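Local coordinates for protein glutamine cyclotransferase (PDB 3NOL) that catalyses the cyclisation of N-terminal glutamine residues to pyroglutamate with release of ammonia, as a beta-propeller glutaminyl cyclase, at residues H35-T41 / L245-E251. Numbering follows the deposited sequence.
Sequences HSYPHDT and LWPKVFE
H39 leaves strand 28-38 and reaches across to the turn that precedes strand 248-256. Its CB rests 3.3 Å from W246 O and also touches the backbone of K248. Because CG stands opposite the backbone N (chi1 -177°), the ring is carried against segment 245-251, and CG follows CB in facing W246 O. ND1 donates to W246 O at 2.7 Å, the acceptor lying in the ring plane, while CD2 packs 4.0 Å from V249 CG2. At the tip, NE2 bonds to E57. Histidine suits this place, with a nitrogen for each partner and a carbon, CD2, for the valine methyl; a leucine here would probably leave W246 O and the E57 carboxylate without their common mate. H39 N adds a 2.9 Å bond to P247 O, arriving from above the carbonyl plane, 63° out of it.

This antiparallel pairing is the "Velcro" closure of a beta-propeller: the N-terminal strand 28-38 completes the blade built by the three C-terminal strands, joining the chain's two ends. Y37 and V249 form a hydrogen-bonded pair, with Y37 N 2.8 Å from V249 O and V249 N returning a bond to Y37 O. P38 faces K248 in a non-hydrogen-bonded pair, where the proline's missing N-H costs no bond to this strand.

On the face shared with V249, the extended E251 places OE2 3.1 Å from H35 CD2, at the imidazole edge. The same oxygen lies at the edge of the Y37 ring, its carboxylate turned 19° from that ring, and one water joins it to Y37 OH. S36 and F250 occupy the other face, S36 OG sitting 3.4 Å from F250 CD2. Bent at its second torsion, K248 runs past S36 CB, and its NZ meets a water that also binds S36 O.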
ATOM      1  N   HIS A  35      11.716  -6.389  13.663  1.00 10.18           N
ATOM      2  CA  HIS A  35      11.746  -5.115  14.378  1.00 11.11           C
ATOM      3  C   HIS A  35      10.360  -4.481  14.354  1.00 10.86           C
ATOM      4  O   HIS A  35       9.573  -4.740  13.433  1.00 10.12           O
ATOM      5  CB  HIS A  35      12.718  -4.117  13.729  1.00 10.84           C
ATOM      6  CG  HIS A  35      14.130  -4.603  13.661  1.00 14.51           C
ATOM      7  ND1 HIS A  35      14.883  -4.862  14.788  1.00 15.82           N
ATOM      8  CD2 HIS A  35      14.932  -4.866  12.602  1.00 16.09           C
ATOM      9  CE1 HIS A  35      16.085  -5.273  14.424  1.00 17.60           C
ATOM     10  NE2 HIS A  35      16.143  -5.279  13.106  1.00 17.83           N
ATOM     11  N   SER A  36      10.074  -3.655  15.363  1.00 10.94           N
ATOM     12  CA  SER A  36       8.901  -2.779  15.356  1.00 11.87           C
ATOM     13  C   SER A  36       9.426  -1.356  15.372  1.00 11.76           C
ATOM     14  O   SER A  36      10.328  -1.036  16.159  1.00 12.56           O
ATOM     15  CB  SER A  36       8.034  -2.989  16.608  1.00 12.07           C
ATOM     16  OG  SER A  36       7.642  -4.339  16.710  1.00 16.97           O
ATOM     17  N   TYR A  37       8.876  -0.516  14.503  1.00  9.71           N
ATOM     18  CA  TYR A  37       9.239   0.893  14.429  1.00  9.29           C
ATOM     19  C   TYR A  37       8.019   1.760  14.737  1.00  8.81           C
ATOM     20  O   TYR A  37       6.898   1.345  14.458  1.00  7.58           O
ATOM     21  CB  TYR A  37       9.772   1.216  13.032  1.00  9.82           C
ATOM     22  CG  TYR A  37      11.047   0.471  12.719  1.00 10.44           C
ATOM     23  CD1 TYR A  37      12.218   0.745  13.424  1.00 11.37           C
ATOM     24  CD2 TYR A  37      11.067  -0.542  11.766  1.00 11.27           C
ATOM     25  CE1 TYR A  37      13.400   0.047  13.153  1.00 12.27           C
ATOM     26  CE2 TYR A  37      12.233  -1.256  11.506  1.00 12.40           C
ATOM     27  CZ  TYR A  37      13.395  -0.940  12.202  1.00 13.40           C
ATOM     28  OH  TYR A  37      14.557  -1.644  11.940  1.00 15.68           O
ATOM     29  N   PRO A  38       8.226   2.954  15.329  1.00  8.84           N
ATOM     30  CA  PRO A  38       7.070   3.795  15.651  1.00  8.70           C
ATOM     31  C   PRO A  38       6.262   4.193  14.406  1.00  8.66           C
ATOM     32  O   PRO A  38       6.840   4.538  13.353  1.00  8.11           O
ATOM     33  CB  PRO A  38       7.700   5.048  16.266  1.00  9.41           C
ATOM     34  CG  PRO A  38       9.068   4.676  16.650  1.00 10.87           C
ATOM     35  CD  PRO A  38       9.499   3.573  15.743  1.00  8.94           C
ATOM     36  N   HIS A  39       4.937   4.119  14.519  1.00  8.45           N
ATOM     37  CA  HIS A  39       4.048   4.686  13.495  1.00  7.48           C
ATOM     38  C   HIS A  39       3.087   5.680  14.143  1.00  8.37           C
ATOM     39  O   HIS A  39       2.708   5.537  15.323  1.00  7.13           O
ATOM     40  CB  HIS A  39       3.286   3.577  12.757  1.00  7.81           C
ATOM     41  CG  HIS A  39       2.409   4.073  11.639  1.00  6.96           C
ATOM     42  ND1 HIS A  39       1.039   4.083  11.728  1.00  7.94           N
ATOM     43  CD2 HIS A  39       2.710   4.547  10.399  1.00  9.68           C
ATOM     44  CE1 HIS A  39       0.520   4.556  10.602  1.00  7.16           C
ATOM     45  NE2 HIS A  39       1.516   4.846   9.776  1.00  9.87           N
ATOM     46  N   ASP A  40       2.736   6.706  13.376  1.00  8.59           N
ATOM     47  CA  ASP A  40       1.880   7.798  13.847  1.00  8.31           C
ATOM     48  C   ASP A  40       0.474   7.247  14.118  1.00  8.56           C
ATOM     49  O   ASP A  40      -0.204   6.755  13.206  1.00  7.87           O
ATOM     50  CB  ASP A  40       1.870   8.887  12.754  1.00  8.99           C
ATOM     51  CG  ASP A  40       1.075  10.126  13.144  1.00 10.00           C
ATOM     52  OD1 ASP A  40       0.335  10.111  14.175  1.00  8.20           O
ATOM     53  OD2 ASP A  40       1.168  11.099  12.369  1.00  9.12           O
ATOM     54  N   THR A  41       0.032   7.340  15.373  1.00  8.04           N
ATOM     55  CA  THR A  41      -1.287   6.782  15.746  1.00  8.33           C
ATOM     56  C   THR A  41      -2.453   7.643  15.266  1.00  8.98           C
ATOM     57  O   THR A  41      -3.610   7.273  15.447  1.00  9.44           O
ATOM     58  CB  THR A  41      -1.421   6.549  17.280  1.00  8.79           C
ATOM     59  OG1 THR A  41      -1.107   7.758  17.986  1.00 10.02           O
ATOM     60  CG2 THR A  41      -0.520   5.418  17.746  1.00  8.35           C
ATOM     61  N   LEU A 245      -3.908   4.164  11.902  1.00  6.88           N
ATOM     62  CA  LEU A 245      -3.772   4.564  13.333  1.00  6.41           C
ATOM     63  C   LEU A 245      -2.898   3.595  14.143  1.00  6.55           C
ATOM     64  O   LEU A 245      -2.785   3.718  15.367  1.00  7.40           O
ATOM     65  CB  LEU A 245      -5.141   4.750  14.002  1.00  6.37           C
ATOM     66  CG  LEU A 245      -6.214   5.553  13.248  1.00  6.53           C
ATOM     67  CD1 LEU A 245      -7.520   5.609  14.060  1.00  7.58           C
ATOM     68  CD2 LEU A 245      -5.708   6.960  12.940  1.00  7.50           C
ATOM     69  N   TRP A 246      -2.270   2.640  13.453  1.00  6.10           N
ATOM     70  CA  TRP A 246      -1.461   1.643  14.134  1.00  6.89           C
ATOM     71  C   TRP A 246      -0.229   2.314  14.760  1.00  7.16           C
ATOM     72  O   TRP A 246       0.368   3.214  14.154  1.00  7.64           O
ATOM     73  CB  TRP A 246      -1.056   0.533  13.162  1.00  7.29           C
ATOM     74  CG  TRP A 246      -2.152  -0.440  12.910  1.00  6.69           C
ATOM     75  CD1 TRP A 246      -3.513  -0.193  12.879  1.00  7.13           C
ATOM     76  CD2 TRP A 246      -1.994  -1.837  12.702  1.00  8.18           C
ATOM     77  NE1 TRP A 246      -4.197  -1.367  12.639  1.00  8.83           N
ATOM     78  CE2 TRP A 246      -3.292  -2.392  12.537  1.00  8.02           C
ATOM     79  CE3 TRP A 246      -0.885  -2.686  12.649  1.00 10.15           C
ATOM     80  CZ2 TRP A 246      -3.498  -3.762  12.315  1.00  8.25           C
ATOM     81  CZ3 TRP A 246      -1.095  -4.045  12.432  1.00  7.47           C
ATOM     82  CH2 TRP A 246      -2.388  -4.567  12.267  1.00  8.08           C
ATOM     83  N   PRO A 247       0.140   1.903  15.990  1.00  7.42           N
ATOM     84  CA  PRO A 247       1.291   2.525  16.680  1.00  7.79           C
ATOM     85  C   PRO A 247       2.662   2.052  16.201  1.00  7.88           C
ATOM     86  O   PRO A 247       3.684   2.576  16.666  1.00  7.28           O
ATOM     87  CB  PRO A 247       1.092   2.090  18.144  1.00  8.84           C
ATOM     88  CG  PRO A 247       0.407   0.725  18.012  1.00  8.64           C
ATOM     89  CD  PRO A 247      -0.529   0.880  16.831  1.00  8.34           C
ATOM     90  N   LYS A 248       2.680   1.050  15.321  1.00  7.56           N
ATOM     91  CA  LYS A 248       3.949   0.510  14.807  1.00  7.59           C
ATOM     92  C   LYS A 248       3.894   0.211  13.314  1.00  7.61           C
ATOM     93  O   LYS A 248       2.820  -0.056  12.783  1.00  6.99           O
ATOM     94  CB  LYS A 248       4.329  -0.804  15.529  1.00  7.45           C
ATOM     95  CG  LYS A 248       4.516  -0.742  17.060  1.00  7.73           C
ATOM     96  CD  LYS A 248       5.680   0.153  17.510  1.00 10.42           C
ATOM     97  CE  LYS A 248       5.825   0.074  19.046  1.00 12.90           C
ATOM     98  NZ  LYS A 248       6.890   0.995  19.564  1.00 14.51           N
ATOM     99  N   VAL A 249       5.067   0.236  12.666  1.00  6.97           N
ATOM    100  CA  VAL A 249       5.311  -0.465  11.415  1.00  7.87           C
ATOM    101  C   VAL A 249       6.135  -1.691  11.822  1.00  8.04           C
ATOM    102  O   VAL A 249       7.123  -1.555  12.558  1.00  9.10           O
ATOM    103  CB  VAL A 249       6.151   0.371  10.413  1.00  7.68           C
ATOM    104  CG1 VAL A 249       6.433  -0.430   9.129  1.00  9.02           C
ATOM    105  CG2 VAL A 249       5.448   1.698  10.088  1.00  9.15           C
ATOM    106  N   PHE A 250       5.742  -2.858  11.342  1.00  7.67           N
ATOM    107  CA  PHE A 250       6.449  -4.098  11.670  1.00  7.79           C
ATOM    108  C   PHE A 250       7.269  -4.537  10.477  1.00  7.93           C
ATOM    109  O   PHE A 250       6.749  -4.648   9.359  1.00  7.54           O
ATOM    110  CB  PHE A 250       5.470  -5.226  12.000  1.00  8.02           C
ATOM    111  CG  PHE A 250       4.628  -4.960  13.218  1.00  9.26           C
ATOM    112  CD1 PHE A 250       3.319  -4.528  13.076  1.00 10.67           C
ATOM    113  CD2 PHE A 250       5.161  -5.121  14.508  1.00 10.66           C
ATOM    114  CE1 PHE A 250       2.521  -4.256  14.201  1.00 10.36           C
ATOM    115  CE2 PHE A 250       4.383  -4.858  15.645  1.00 10.94           C
ATOM    116  CZ  PHE A 250       3.046  -4.429  15.486  1.00  9.91           C
ATOM    117  N   GLU A 251       8.543  -4.817  10.727  1.00  7.33           N
ATOM    118  CA  GLU A 251       9.369  -5.508   9.753  1.00  7.94           C
ATOM    119  C   GLU A 251       9.213  -6.997  10.064  1.00  7.86           C
ATOM    120  O   GLU A 251       9.504  -7.437  11.195  1.00  8.25           O
ATOM    121  CB  GLU A 251      10.821  -5.061   9.896  1.00  8.14           C
ATOM    122  CG  GLU A 251      11.762  -5.813   8.991  1.00  8.08           C
ATOM    123  CD  GLU A 251      13.228  -5.414   9.194  1.00  9.34           C
ATOM    124  OE1 GLU A 251      14.093  -6.141   8.665  1.00 11.12           O
ATOM    125  OE2 GLU A 251      13.499  -4.394   9.862  1.00 11.97           O
TER
HETATM  126  O   HOH W   1       9.271   1.116  18.077  1.00 26.76           O
HETATM  127  O   HOH W   2      15.654  -2.867   9.624  1.00 12.08           O